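Local coordinates for protein post-proline cleaving enzyme (Rickettsia typhi, PDB 4HVT) that probably acts as a serine-type endopeptidase and oligopeptidase of the prolyl oligopeptidase family, cutting peptide chains after proline, at residues N446-Q451 / L466-G471; I472-K477 / Q552-P557; L481-G486 / G561-S566; V545-I550 / P580-A585. All coordinates share one frame; numbering follows the deposited sequence.

Interaction 1 of 4, residues N446-Q451 / L466-G471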
loop_
_atom_site.group_PDB
_atom_site.type_symbol
_atom_site.label_atom_id
_atom_site.label_comp_id
_atom_site.label_asym_id
_atom_site.label_seq_id
_atom_site.Cartn_x
_atom_site.Cartn_y
_atom_site.Cartn_z
ATOM N N ASN A 446 -15.596 -5.965 25.062
ATOM C CA ASN A 446 -16.896 -5.354 24.780
ATOM C C ASN A 446 -17.281 -5.544 23.320
ATOM O O ASN A 446 -18.359 -5.092 22.943
ATOM C CB ASN A 446 -16.912 -3.842 25.038
ATOM C CG ASN A 446 -16.888 -3.498 26.477
ATOM O OD1 ASN A 446 -17.164 -4.343 27.321
ATOM N ND2 ASN A 446 -16.589 -2.225 26.786
ATOM N N TYR A 447 -16.383 -6.170 22.525
ATOM C CA TYR A 447 -16.603 -6.374 21.067
ATOM C C TYR A 447 -16.558 -7.837 20.600
ATOM O O TYR A 447 -16.038 -8.728 21.279
ATOM C CB TYR A 447 -15.583 -5.532 20.311
ATOM C CG TYR A 447 -15.655 -4.111 20.728
ATOM C CD1 TYR A 447 -16.561 -3.230 20.123
ATOM C CD2 TYR A 447 -14.890 -3.642 21.793
ATOM C CE1 TYR A 447 -16.688 -1.912 20.561
ATOM C CE2 TYR A 447 -15.003 -2.323 22.238
ATOM C CZ TYR A 447 -15.884 -1.459 21.618
ATOM O OH TYR A 447 -15.981 -0.168 22.098
ATOM N N VAL A 448 -17.114 -8.072 19.422
ATOM C CA VAL A 448 -17.096 -9.378 18.799
ATOM C C VAL A 448 -16.466 -9.224 17.427
ATOM O O VAL A 448 -16.781 -8.277 16.706
ATOM C CB VAL A 448 -18.518 -9.945 18.618
ATOM C CG1 VAL A 448 -18.441 -11.320 17.948
ATOM C CG2 VAL A 448 -19.218 -10.057 19.955
ATOM N N LEU A 449 -15.617 -10.180 17.100
ATOM C CA LEU A 449 -14.999 -10.339 15.798
ATOM C C LEU A 449 -15.442 -11.702 15.278
ATOM O O LEU A 449 -15.086 -12.761 15.874
ATOM C CB LEU A 449 -13.474 -10.272 15.923
ATOM C CG LEU A 449 -12.691 -10.711 14.672
ATOM C CD1 LEU A 449 -13.109 -9.871 13.456
ATOM C CD2 LEU A 449 -11.199 -10.647 14.894
ATOM N N GLU A 450 -16.209 -11.704 14.173
ATOM C CA GLU A 450 -16.613 -12.953 13.555
ATOM C C GLU A 450 -16.056 -13.064 12.141
ATOM O O GLU A 450 -16.183 -12.130 11.339
ATOM C CB GLU A 450 -18.121 -13.067 13.470
ATOM C CG GLU A 450 -18.857 -13.466 14.706
ATOM C CD GLU A 450 -20.322 -13.652 14.364
ATOM O OE1 GLU A 450 -21.137 -12.825 14.807
ATOM O OE2 GLU A 450 -20.627 -14.576 13.562
ATOM N N GLN A 451 -15.537 -14.235 11.816
ATOM C CA GLN A 451 -15.165 -14.540 10.422
ATOM C C GLN A 451 -16.247 -15.375 9.811
ATOM O O GLN A 451 -16.610 -16.426 10.341
ATOM C CB GLN A 451 -13.813 -15.251 10.365
ATOM C CG GLN A 451 -13.423 -15.596 8.960
ATOM C CD GLN A 451 -12.023 -16.140 8.851
ATOM O OE1 GLN A 451 -11.254 -16.174 9.845
ATOM N NE2 GLN A 451 -11.686 -16.603 7.646
ATOM N N LEU A 466 -16.641 -9.459 10.369
ATOM C CA LEU A 466 -17.695 -8.688 10.947
ATOM C C LEU A 466 -17.279 -8.302 12.385
ATOM O O LEU A 466 -16.923 -9.190 13.178
ATOM C CB LEU A 466 -18.935 -9.564 11.002
ATOM C CG LEU A 466 -20.115 -9.011 11.770
ATOM C CD1 LEU A 466 -20.738 -7.756 11.167
ATOM C CD2 LEU A 466 -21.176 -10.114 11.901
ATOM N N VAL A 467 -17.304 -7.006 12.712
ATOM C CA VAL A 467 -16.948 -6.504 14.048
ATOM C C VAL A 467 -18.101 -5.633 14.564
ATOM O O VAL A 467 -18.618 -4.753 13.848
ATOM C CB VAL A 467 -15.671 -5.647 14.029
ATOM C CG1 VAL A 467 -15.392 -4.991 15.389
ATOM C CG2 VAL A 467 -14.498 -6.519 13.657
ATOM N N TYR A 468 -18.528 -5.886 15.797
ATOM C CA TYR A 468 -19.627 -5.129 16.378
ATOM C C TYR A 468 -19.463 -5.036 17.887
ATOM O O TYR A 468 -18.634 -5.736 18.522
ATOM C CB TYR A 468 -21.023 -5.705 16.013
ATOM C CG TYR A 468 -21.278 -7.136 16.415
ATOM C CD1 TYR A 468 -20.993 -8.204 15.554
ATOM C CD2 TYR A 468 -21.850 -7.423 17.644
ATOM C CE1 TYR A 468 -21.273 -9.520 15.941
ATOM C CE2 TYR A 468 -22.114 -8.720 18.018
ATOM C CZ TYR A 468 -21.842 -9.758 17.152
ATOM O OH TYR A 468 -22.085 -11.047 17.609
ATOM N N LYS A 469 -20.233 -4.130 18.455
ATOM C CA LYS A 469 -20.207 -3.961 19.923
ATOM C C LYS A 469 -21.181 -4.939 20.596
ATOM O O LYS A 469 -22.302 -5.099 20.153
ATOM C CB LYS A 469 -20.543 -2.508 20.246
ATOM C CG LYS A 469 -20.162 -2.077 21.655
ATOM C CD LYS A 469 -20.574 -0.627 21.893
ATOM C CE LYS A 469 -20.202 -0.119 23.283
ATOM N NZ LYS A 469 -20.125 1.377 23.331
ATOM N N LYS A 470 -20.768 -5.616 21.663
ATOM C CA LYS A 470 -21.674 -6.544 22.331
ATOM C C LYS A 470 -22.911 -5.799 22.818
ATOM O O LYS A 470 -22.841 -4.654 23.308
ATOM C CB LYS A 470 -20.998 -7.243 23.488
ATOM C CG LYS A 470 -20.066 -8.352 23.059
ATOM C CD LYS A 470 -19.353 -8.989 24.220
ATOM C CE LYS A 470 -18.213 -9.869 23.744
ATOM N NZ LYS A 470 -17.629 -10.605 24.891
ATOM N N GLY A 471 -24.057 -6.432 22.617
ATOM C CA GLY A 471 -25.310 -5.851 23.066
ATOM C C GLY A 471 -26.152 -5.261 21.972
ATOM O O GLY A 471 -27.307 -4.948 22.216
#

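Interaction 2 of 4, residues I472-K477 / Q552-P557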
loop_
_atom_site.group_PDB
_atom_site.type_symbol
_atom_site.label_atom_id
_atom_site.label_comp_id
_atom_site.label_asym_id
_atom_site.label_seq_id
_atom_site.Cartn_x
_atom_site.Cartn_y
_atom_site.Cartn_z
ATOM N N ILE A 472 -25.635 -5.105 20.751
ATOM C CA ILE A 472 -26.507 -4.591 19.693
ATOM C C ILE A 472 -27.609 -5.600 19.333
ATOM O O ILE A 472 -27.467 -6.788 19.536
ATOM C CB ILE A 472 -25.738 -4.141 18.423
ATOM C CG1 ILE A 472 -25.063 -5.320 17.736
ATOM C CG2 ILE A 472 -24.740 -3.056 18.775
ATOM C CD1 ILE A 472 -24.761 -4.995 16.299
ATOM N N LYS A 473 -28.716 -5.121 18.807
ATOM C CA LYS A 473 -29.745 -6.015 18.328
ATOM C C LYS A 473 -29.636 -6.234 16.833
ATOM O O LYS A 473 -29.230 -5.299 16.115
ATOM C CB LYS A 473 -31.098 -5.406 18.650
ATOM C CG LYS A 473 -31.247 -5.278 20.157
ATOM C CD LYS A 473 -32.655 -5.112 20.591
ATOM C CE LYS A 473 -33.187 -3.719 20.276
ATOM N NZ LYS A 473 -34.392 -3.536 21.117
ATOM N N PHE A 474 -29.959 -7.456 16.382
ATOM C CA PHE A 474 -29.946 -7.756 14.980
ATOM C C PHE A 474 -31.339 -7.552 14.422
ATOM O O PHE A 474 -32.014 -8.506 14.042
ATOM C CB PHE A 474 -29.404 -9.148 14.695
ATOM C CG PHE A 474 -27.972 -9.315 15.108
ATOM C CD1 PHE A 474 -26.999 -8.539 14.539
ATOM C CD2 PHE A 474 -27.623 -10.214 16.114
ATOM C CE1 PHE A 474 -25.685 -8.685 14.915
ATOM C CE2 PHE A 474 -26.310 -10.355 16.495
ATOM C CZ PHE A 474 -25.352 -9.592 15.884
ATOM N N ASP A 475 -31.710 -6.276 14.353
ATOM C CA ASP A 475 -33.039 -5.825 13.982
ATOM C C ASP A 475 -32.979 -5.009 12.689
ATOM O O ASP A 475 -33.939 -4.359 12.346
ATOM C CB ASP A 475 -33.640 -4.961 15.097
ATOM C CG ASP A 475 -32.847 -3.669 15.362
ATOM O OD1 ASP A 475 -31.789 -3.427 14.711
ATOM O OD2 ASP A 475 -33.303 -2.867 16.208
ATOM N N GLY A 476 -31.836 -5.053 11.995
ATOM C CA GLY A 476 -31.653 -4.400 10.701
ATOM C C GLY A 476 -31.402 -2.903 10.753
ATOM O O GLY A 476 -31.344 -2.245 9.710
ATOM N N LYS A 477 -31.208 -2.358 11.940
ATOM C CA LYS A 477 -31.084 -0.922 12.102
ATOM C C LYS A 477 -29.685 -0.484 12.535
ATOM O O LYS A 477 -29.530 0.642 12.985
ATOM C CB LYS A 477 -32.130 -0.435 13.111
ATOM C CG LYS A 477 -33.524 -0.791 12.650
ATOM C CD LYS A 477 -34.606 0.019 13.353
ATOM C CE LYS A 477 -35.896 -0.168 12.589
ATOM N NZ LYS A 477 -36.355 -1.584 12.748
ATOM N N GLN A 552 -29.397 -11.315 7.265
ATOM C CA GLN A 552 -29.194 -11.641 8.663
ATOM C C GLN A 552 -29.596 -10.564 9.636
ATOM O O GLN A 552 -29.312 -10.717 10.808
ATOM C CB GLN A 552 -27.754 -11.937 8.910
ATOM C CG GLN A 552 -27.374 -13.143 8.134
ATOM C CD GLN A 552 -26.122 -13.714 8.654
ATOM O OE1 GLN A 552 -25.192 -12.989 8.998
ATOM N NE2 GLN A 552 -26.071 -15.034 8.719
ATOM N N ASN A 553 -30.249 -9.507 9.153
ATOM C CA ASN A 553 -30.668 -8.384 9.962
ATOM C C ASN A 553 -29.611 -7.722 10.822
ATOM O O ASN A 553 -29.880 -7.209 11.920
ATOM C CB ASN A 553 -31.897 -8.766 10.807
ATOM C CG ASN A 553 -33.154 -8.738 9.968
ATOM O OD1 ASN A 553 -33.684 -7.662 9.645
ATOM N ND2 ASN A 553 -33.618 -9.914 9.568
ATOM N N ILE A 554 -28.406 -7.698 10.273
ATOM C CA ILE A 554 -27.377 -6.855 10.795
ATOM C C ILE A 554 -27.715 -5.425 10.423
ATOM O O ILE A 554 -27.592 -4.527 11.246
ATOM C CB ILE A 554 -25.993 -7.293 10.274
ATOM C CG1 ILE A 554 -25.683 -8.681 10.848
ATOM C CG2 ILE A 554 -24.927 -6.262 10.653
ATOM C CD1 ILE A 554 -24.593 -9.407 10.136
ATOM N N THR A 555 -28.104 -5.208 9.166
ATOM C CA THR A 555 -28.376 -3.860 8.691
ATOM C C THR A 555 -29.455 -3.931 7.617
ATOM O O THR A 555 -30.046 -5.006 7.393
ATOM C CB THR A 555 -27.071 -3.190 8.189
ATOM O OG1 THR A 555 -27.240 -1.774 8.028
ATOM C CG2 THR A 555 -26.605 -3.814 6.917
ATOM N N SER A 556 -29.741 -2.776 7.027
ATOM C CA SER A 556 -30.671 -2.635 5.933
ATOM C C SER A 556 -30.125 -1.507 5.021
ATOM O O SER A 556 -29.221 -0.742 5.431
ATOM C CB SER A 556 -32.078 -2.340 6.467
ATOM O OG SER A 556 -32.130 -1.121 7.180
ATOM N N PRO A 557 -30.624 -1.412 3.789
ATOM C CA PRO A 557 -30.043 -0.452 2.849
ATOM C C PRO A 557 -29.895 0.958 3.387
ATOM O O PRO A 557 -28.864 1.600 3.184
ATOM C CB PRO A 557 -31.040 -0.466 1.691
ATOM C CG PRO A 557 -31.490 -1.874 1.669
ATOM C CD PRO A 557 -31.630 -2.253 3.122
#

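Interaction 3 of 4, residues L481-G486 / G561-S566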
loop_
_atom_site.group_PDB
_atom_site.type_symbol
_atom_site.label_atom_id
_atom_site.label_comp_id
_atom_site.label_asym_id
_atom_site.label_seq_id
_atom_site.Cartn_x
_atom_site.Cartn_y
_atom_site.Cartn_z
ATOM N N LEU A 481 -20.648 -0.085 8.094
ATOM C CA LEU A 481 -19.689 0.342 7.095
ATOM C C LEU A 481 -18.959 -0.894 6.545
ATOM O O LEU A 481 -18.246 -1.632 7.278
ATOM C CB LEU A 481 -18.760 1.381 7.704
ATOM C CG LEU A 481 -17.909 2.384 6.940
ATOM C CD1 LEU A 481 -18.609 2.901 5.669
ATOM C CD2 LEU A 481 -17.687 3.461 8.031
ATOM N N LEU A 482 -19.164 -1.124 5.254
ATOM C CA LEU A 482 -18.623 -2.274 4.554
ATOM C C LEU A 482 -17.528 -1.768 3.608
ATOM O O LEU A 482 -17.773 -0.854 2.809
ATOM C CB LEU A 482 -19.734 -2.944 3.751
ATOM C CG LEU A 482 -19.395 -3.992 2.685
ATOM C CD1 LEU A 482 -18.616 -5.208 3.221
ATOM C CD2 LEU A 482 -20.683 -4.412 1.995
ATOM N N GLU A 483 -16.359 -2.381 3.702
ATOM C CA GLU A 483 -15.194 -2.024 2.871
ATOM C C GLU A 483 -14.674 -3.242 2.127
ATOM O O GLU A 483 -14.840 -4.395 2.578
ATOM C CB GLU A 483 -14.108 -1.465 3.782
ATOM C CG GLU A 483 -14.551 -0.202 4.519
ATOM C CD GLU A 483 -13.395 0.508 5.209
ATOM O OE1 GLU A 483 -12.389 0.821 4.540
ATOM O OE2 GLU A 483 -13.503 0.760 6.413
ATOM N N ALA A 484 -14.066 -2.986 0.945
ATOM C CA ALA A 484 -13.344 -3.983 0.209
ATOM C C ALA A 484 -12.462 -3.249 -0.780
ATOM O O ALA A 484 -12.530 -2.035 -0.883
ATOM C CB ALA A 484 -14.243 -4.963 -0.519
ATOM N N TYR A 485 -11.584 -3.996 -1.411
ATOM C CA TYR A 485 -10.608 -3.483 -2.372
ATOM C C TYR A 485 -10.812 -4.308 -3.642
ATOM O O TYR A 485 -11.393 -3.807 -4.620
ATOM C CB TYR A 485 -9.161 -3.567 -1.857
ATOM C CG TYR A 485 -8.133 -2.930 -2.815
ATOM C CD1 TYR A 485 -8.068 -1.540 -2.994
ATOM C CD2 TYR A 485 -7.277 -3.724 -3.527
ATOM C CE1 TYR A 485 -7.152 -0.950 -3.849
ATOM C CE2 TYR A 485 -6.336 -3.161 -4.369
ATOM C CZ TYR A 485 -6.268 -1.781 -4.507
ATOM O OH TYR A 485 -5.295 -1.337 -5.402
ATOM N N GLY A 486 -10.346 -5.571 -3.659
ATOM C CA GLY A 486 -10.638 -6.468 -4.774
ATOM C C GLY A 486 -9.908 -6.210 -6.087
ATOM O O GLY A 486 -10.503 -6.057 -7.171
ATOM N N GLY A 561 -23.519 1.639 4.612
ATOM C CA GLY A 561 -22.586 2.439 3.829
ATOM C C GLY A 561 -21.407 1.614 3.356
ATOM O O GLY A 561 -21.068 0.590 3.934
ATOM N N ILE A 562 -20.882 2.030 2.210
ATOM C CA ILE A 562 -19.817 1.318 1.579
ATOM C C ILE A 562 -18.682 2.300 1.301
ATOM O O ILE A 562 -18.922 3.469 1.043
ATOM C CB ILE A 562 -20.242 0.593 0.281
ATOM C CG1 ILE A 562 -20.870 1.552 -0.726
ATOM C CG2 ILE A 562 -21.174 -0.569 0.603
ATOM C CD1 ILE A 562 -21.061 0.892 -2.102
ATOM N N LYS A 563 -17.458 1.818 1.452
ATOM C CA LYS A 563 -16.247 2.668 1.362
ATOM C C LYS A 563 -15.110 1.945 0.623
ATOM O O LYS A 563 -14.870 0.779 0.886
ATOM C CB LYS A 563 -15.889 3.091 2.790
ATOM C CG LYS A 563 -14.658 3.934 2.962
ATOM C CD LYS A 563 -14.272 4.008 4.457
ATOM C CE LYS A 563 -12.798 4.320 4.681
ATOM N NZ LYS A 563 -11.861 3.247 4.268
ATOM N N GLY A 564 -14.493 2.635 -0.335
ATOM C CA GLY A 564 -13.366 2.080 -1.111
ATOM C C GLY A 564 -12.537 3.185 -1.762
ATOM O O GLY A 564 -13.021 4.274 -2.052
ATOM N N GLY A 565 -11.248 2.931 -1.903
ATOM C CA GLY A 565 -10.278 3.903 -2.398
ATOM C C GLY A 565 -9.506 3.303 -3.566
ATOM O O GLY A 565 -9.220 2.150 -3.567
ATOM N N SER A 566 -9.100 4.135 -4.500
ATOM C CA SER A 566 -8.226 3.733 -5.598
ATOM C C SER A 566 -9.014 2.726 -6.454
ATOM O O SER A 566 -10.108 2.999 -6.876
ATOM C CB SER A 566 -6.902 3.187 -5.018
ATOM O OG SER A 566 -5.889 3.054 -5.974
HETATM O O HOH W 1 -12.137 0.197 1.762
HETATM O O HOH W 2 -10.713 0.120 -1.022
HETATM O O HOH W 3 -5.774 0.657 -7.021
#

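Interaction 4 of 4, residues V545-I550 / P580-A585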
loop_
_atom_site.group_PDB
_atom_site.type_symbol
_atom_site.label_atom_id
_atom_site.label_comp_id
_atom_site.label_asym_id
_atom_site.label_seq_id
_atom_site.Cartn_x
_atom_site.Cartn_y
_atom_site.Cartn_z
ATOM N N VAL A 545 -21.967 -10.347 -0.178
ATOM C CA VAL A 545 -21.770 -9.931 1.197
ATOM C C VAL A 545 -22.814 -8.877 1.652
ATOM O O VAL A 545 -23.402 -9.007 2.752
ATOM C CB VAL A 545 -20.305 -9.462 1.400
ATOM C CG1 VAL A 545 -20.136 -8.953 2.797
ATOM C CG2 VAL A 545 -19.335 -10.612 1.157
ATOM N N SER A 546 -23.068 -7.867 0.829
ATOM C CA SER A 546 -24.028 -6.805 1.165
ATOM C C SER A 546 -25.408 -7.442 1.477
ATOM O O SER A 546 -26.031 -7.163 2.501
ATOM C CB SER A 546 -24.119 -5.779 0.016
ATOM O OG SER A 546 -22.887 -5.092 -0.199
ATOM N N GLU A 547 -25.854 -8.323 0.600
ATOM C CA GLU A 547 -27.170 -8.969 0.732
ATOM C C GLU A 547 -27.234 -9.851 1.939
ATOM O O GLU A 547 -28.304 -9.948 2.581
ATOM C CB GLU A 547 -27.461 -9.806 -0.511
ATOM C CG GLU A 547 -27.746 -8.932 -1.712
ATOM C CD GLU A 547 -27.933 -9.699 -2.990
ATOM O OE1 GLU A 547 -27.250 -10.720 -3.217
ATOM O OE2 GLU A 547 -28.741 -9.220 -3.818
ATOM N N GLU A 548 -26.123 -10.496 2.264
ATOM C CA GLU A 548 -26.092 -11.363 3.409
ATOM C C GLU A 548 -26.195 -10.558 4.708
ATOM O O GLU A 548 -26.843 -11.006 5.663
ATOM C CB GLU A 548 -24.866 -12.280 3.371
ATOM C CG GLU A 548 -24.803 -13.264 4.507
ATOM C CD GLU A 548 -25.787 -14.417 4.364
ATOM O OE1 GLU A 548 -26.730 -14.388 3.510
ATOM O OE2 GLU A 548 -25.628 -15.380 5.121
ATOM N N LEU A 549 -25.580 -9.377 4.749
ATOM C CA LEU A 549 -25.698 -8.516 5.938
ATOM C C LEU A 549 -27.151 -8.096 6.197
ATOM O O LEU A 549 -27.614 -7.984 7.349
ATOM C CB LEU A 549 -24.836 -7.254 5.757
ATOM C CG LEU A 549 -23.330 -7.463 5.641
ATOM C CD1 LEU A 549 -22.693 -6.148 5.284
ATOM C CD2 LEU A 549 -22.789 -7.992 6.965
ATOM N N ILE A 550 -27.838 -7.855 5.100
ATOM C CA ILE A 550 -29.244 -7.470 5.155
ATOM C C ILE A 550 -30.077 -8.694 5.525
ATOM O O ILE A 550 -30.998 -8.577 6.327
ATOM C CB ILE A 550 -29.656 -6.819 3.807
ATOM C CG1 ILE A 550 -28.980 -5.445 3.700
ATOM C CG2 ILE A 550 -31.177 -6.698 3.687
ATOM C CD1 ILE A 550 -28.897 -4.862 2.297
ATOM N N PRO A 580 -28.146 0.532 -6.651
ATOM C CA PRO A 580 -28.320 1.683 -5.782
ATOM C C PRO A 580 -29.228 1.380 -4.565
ATOM O O PRO A 580 -29.040 1.938 -3.455
ATOM C CB PRO A 580 -28.962 2.714 -6.698
ATOM C CG PRO A 580 -29.560 1.946 -7.866
ATOM C CD PRO A 580 -28.592 0.803 -8.046
ATOM N N GLU A 581 -30.161 0.454 -4.756
ATOM C CA GLU A 581 -31.135 0.130 -3.743
ATOM C C GLU A 581 -30.601 -0.655 -2.545
ATOM O O GLU A 581 -31.315 -0.829 -1.546
ATOM C CB GLU A 581 -32.291 -0.643 -4.391
ATOM C CG GLU A 581 -32.002 -2.137 -4.650
ATOM C CD GLU A 581 -31.131 -2.448 -5.867
ATOM O OE1 GLU A 581 -30.790 -1.562 -6.679
ATOM O OE2 GLU A 581 -30.806 -3.638 -6.040
ATOM N N LEU A 582 -29.368 -1.146 -2.643
ATOM C CA LEU A 582 -28.732 -1.894 -1.559
ATOM C C LEU A 582 -28.085 -1.011 -0.497
ATOM O O LEU A 582 -27.773 -1.508 0.625
ATOM C CB LEU A 582 -27.667 -2.817 -2.127
ATOM C CG LEU A 582 -28.104 -4.138 -2.752
ATOM C CD1 LEU A 582 -26.865 -4.926 -3.055
ATOM C CD2 LEU A 582 -29.042 -4.962 -1.895
ATOM N N PHE A 583 -27.821 0.245 -0.834
ATOM C CA PHE A 583 -26.926 1.111 -0.039
ATOM C C PHE A 583 -27.520 2.433 0.339
ATOM O O PHE A 583 -28.440 2.984 -0.342
ATOM C CB PHE A 583 -25.611 1.382 -0.816
ATOM C CG PHE A 583 -25.048 0.170 -1.400
ATOM C CD1 PHE A 583 -24.449 -0.779 -0.563
ATOM C CD2 PHE A 583 -25.084 -0.049 -2.761
ATOM C CE1 PHE A 583 -23.930 -1.951 -1.061
ATOM C CE2 PHE A 583 -24.591 -1.238 -3.262
ATOM C CZ PHE A 583 -24.007 -2.168 -2.444
ATOM N N GLY A 584 -27.074 2.930 1.475
ATOM C CA GLY A 584 -27.539 4.218 1.999
ATOM C C GLY A 584 -26.510 5.349 1.935
ATOM O O GLY A 584 -26.877 6.532 2.036
ATOM N N ALA A 585 -25.235 5.006 1.796
ATOM C CA ALA A 585 -24.147 5.979 1.687
ATOM C C ALA A 585 -22.880 5.324 1.081
ATOM O O ALA A 585 -22.655 4.100 1.161
ATOM C CB ALA A 585 -23.803 6.591 3.038
#

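Interaction 1 of 4, residues N446-Q451 / L466-G471
Leu-466 O is gripped twice: Glu-450 N reaches it at 2.8 Å in a nearly straight bond (174° at the hydrogen), and Leu-449 CA brings its hydrogen to the same oxygen at 3.4 Å. Leu-466 N returns a bond to Glu-450 O. Two residues along each strand, Val-448 and Tyr-468 exchange a second such pair through their backbones, so these two couples are the hydrogen-bonded pairs of an antiparallel ladder, with Leu-449 opposite Val-467 and Tyr-447 opposite Lys-469 as non-hydrogen-bonded pairs between and beyond. This is the hairpin of strands 447-455 and 461-469, at the border of the eight-stranded sheet of the hydrolase domain; Val-467 bonds onward to Ser-511 of strand 510-514. At the open end Lys-470 N donates to Asn-446 O at 2.8 Å. On the face holding Val-448, CB of that valine sits over the Tyr-468 ring, 3.9 Å from its centroid, a CH-pi contact. The tyrosine's chi1 of 59°, CG tucked between backbone N and carbonyl carbon, lays the ring alongside the valine. Glu-450 OE1 comes to the ring's edge in its plane, and Tyr-468 OH gives it a weak bond of 3.5 Å. On the reverse face, Leu-449 CD1 meets Val-467 CG2 at 3.6 Å, while the aliphatic part of Lys-469 runs past Tyr-447 CE1, its NZ carrying on to Lys-506 O.

Interaction 2 of 4, residues I472-K477 / Q552-P557
Gly-476 is held through both its backbone N and its backbone O: the N donates to Asn-553 O at 2.9 Å, and the O accepts from Ser-556 OG, also at 2.9 Å. Asn-553 is the C-prime residue of the Schellman motif that ends helix 536-551, so the loop leading into strand 480-483 of the alpha/beta-hydrolase sheet is pinned onto the end of that helix and the turn after it. The two bonds differ in quality. Gly-476 N stands well above the plane of the Asn-553 carbonyl, and the N-H is bent to 139° at the hydrogen; the serine hydroxyl meets its acceptor close to head-on, with a C=O...OG angle of 160°. A chi1 of 62° swings Ser-556 OG into the space between its own backbone N and carbonyl carbon, from where it faces the glycine. The chains come very close here, Gly-476 CA lying 3.9 Å from Thr-555 CA.

The 472-477 loop also braces itself. Lys-477 N donates to Asp-475 OD1 at 3.0 Å, making an Asx turn, and Phe-474 is the centre of an inverse gamma turn. Asn-478 adds further ties, its ND2 reaching Ile-554 O and its O taking the Thr-555 hydroxyl. Outward from these bonds the contact becomes apolar. Phe-474 and Ile-554 lie side by side and point the same way, toward the hairpin, where the phenylalanine meets the ring of Tyr-468 edge-to-face; Phe-474 CD1 rests 3.9 Å from Ile-554 CG1.

Interaction 3 of 4, residues L481-G486 / G561-S566
The Tyr-485 ring presents its edge to the neighbouring strand: CE1 lies 3.7 Å from Gly-565 O, near the ring plane, and Ser-566 CB approaches the same edge. Water 2, also in the ring plane, joins the two backbones, donating to Ala-484 O and accepting from Gly-565 N. A chi1 of -176° turns the Tyr-485 side chain away from its backbone N and forward along strand 560-565, and a further water bridges its OH to Ser-566 OG, 2.6 Å from each. Earlier along both strands the ladder is parallel. Leu-482 N donates to Gly-561 O at 2.9 Å, and Lys-563 N to Leu-482 O at 3.0 Å; beyond this the strands part and water 2 spans the gap. Ala-484 N is left buried with no partner.

Glu-483 and Lys-563 run side by side in the same direction. The lysine bends at its last torsion (chi4 -68°) to set NZ against OE1 in a salt bridge, modelled at 2.5 Å, a doubtfully short value. Strand 560-565 is followed directly by Ser-566, whose positive phi of 65° marks a strained turn into helix 567-578. This fits the nucleophile elbow of alpha/beta hydrolases, and the hydrogen bond between Ser-566 OG and His-682 NE2 is consistent with a Ser-His-Asp triad completed by Asp-649.

Around the pair, Leu-482 and Ile-562 face helix 536-551, with helix 567-578 also against Ile-562. Leu-481, on the reverse face, packs on helix 688-706, and strand 510-514 bonds along the far side of 480-483.

Interaction 4 of 4, residues V545-I550 / P580-A585
Leu-582 gives up most surface here, its two methyl groups dividing between partners on one side of a helix. CD2 touches both Glu-547 CG and Ile-550 CD1, at 4.2 Å each, while CD1 meets Ser-546 CB, again at 4.2 Å. Ile-550 approaches obliquely, and its CD1 also comes to 3.9 Å from Leu-582 O, a carbonyl that is buried without any polar partner. No hydrogen bond crosses between the segments; the side chains meet by van der Waals contact.

In the alpha/beta-hydrolase fold this is where helix 536-551 meets the short 3-10 turn 580-582, which links helix 567-578 to strand 585-589. Gly-584 and Ala-585 go straight on into backbone bonds with strand 560-565.

Ser-546 adds the second piece. Its OG points at the edge of the Phe-583 ring, in the ring plane and 3.4 Å from CE1, so the oxygen looks at the C-H rim and not at the pi face. With OG anti to its own carbonyl carbon (chi1 -64°), the hydroxyl stays close to the helix and still bonds back to Phe-542 O, one turn earlier. Behind the edge, one face of the phenylalanine ring is roofed by CB of its own neighbour Leu-582, 3.6 Å above the plane and over the centre. At the outer margin Arg-579 spans the two segments electrostatically, making salt bridges with Glu-547 through NH2 and with Glu-581 through NE; the two carboxylates, Glu-547 OE2 and Glu-581 OE2, stand 6.4 Å apart.

In the fold
All four contacts belong to the hydrolase domain. Interaction 1 closes before the others open, whereas interactions 2, 3 and 4 interlace along the chain. Interactions 1 and 3 lie in the same eight-stranded sheet, their centres about 19 Å apart: the hairpin forms its border, and the parallel pair carries the probable nucleophile turn. Interaction 2 touches the hairpin through Tyr-468 and Phe-474, and its centre is about 11 Å from that of interaction 4, where Pro-557 packs on Ile-550 and Leu-582. Interaction 4, centred about 12 Å from interaction 3, meets it through Leu-482 with Ser-546 and Ile-562 with Phe-583. Helix 536-551 thus supplies residues to interaction 4 and touches interactions 2 and 3.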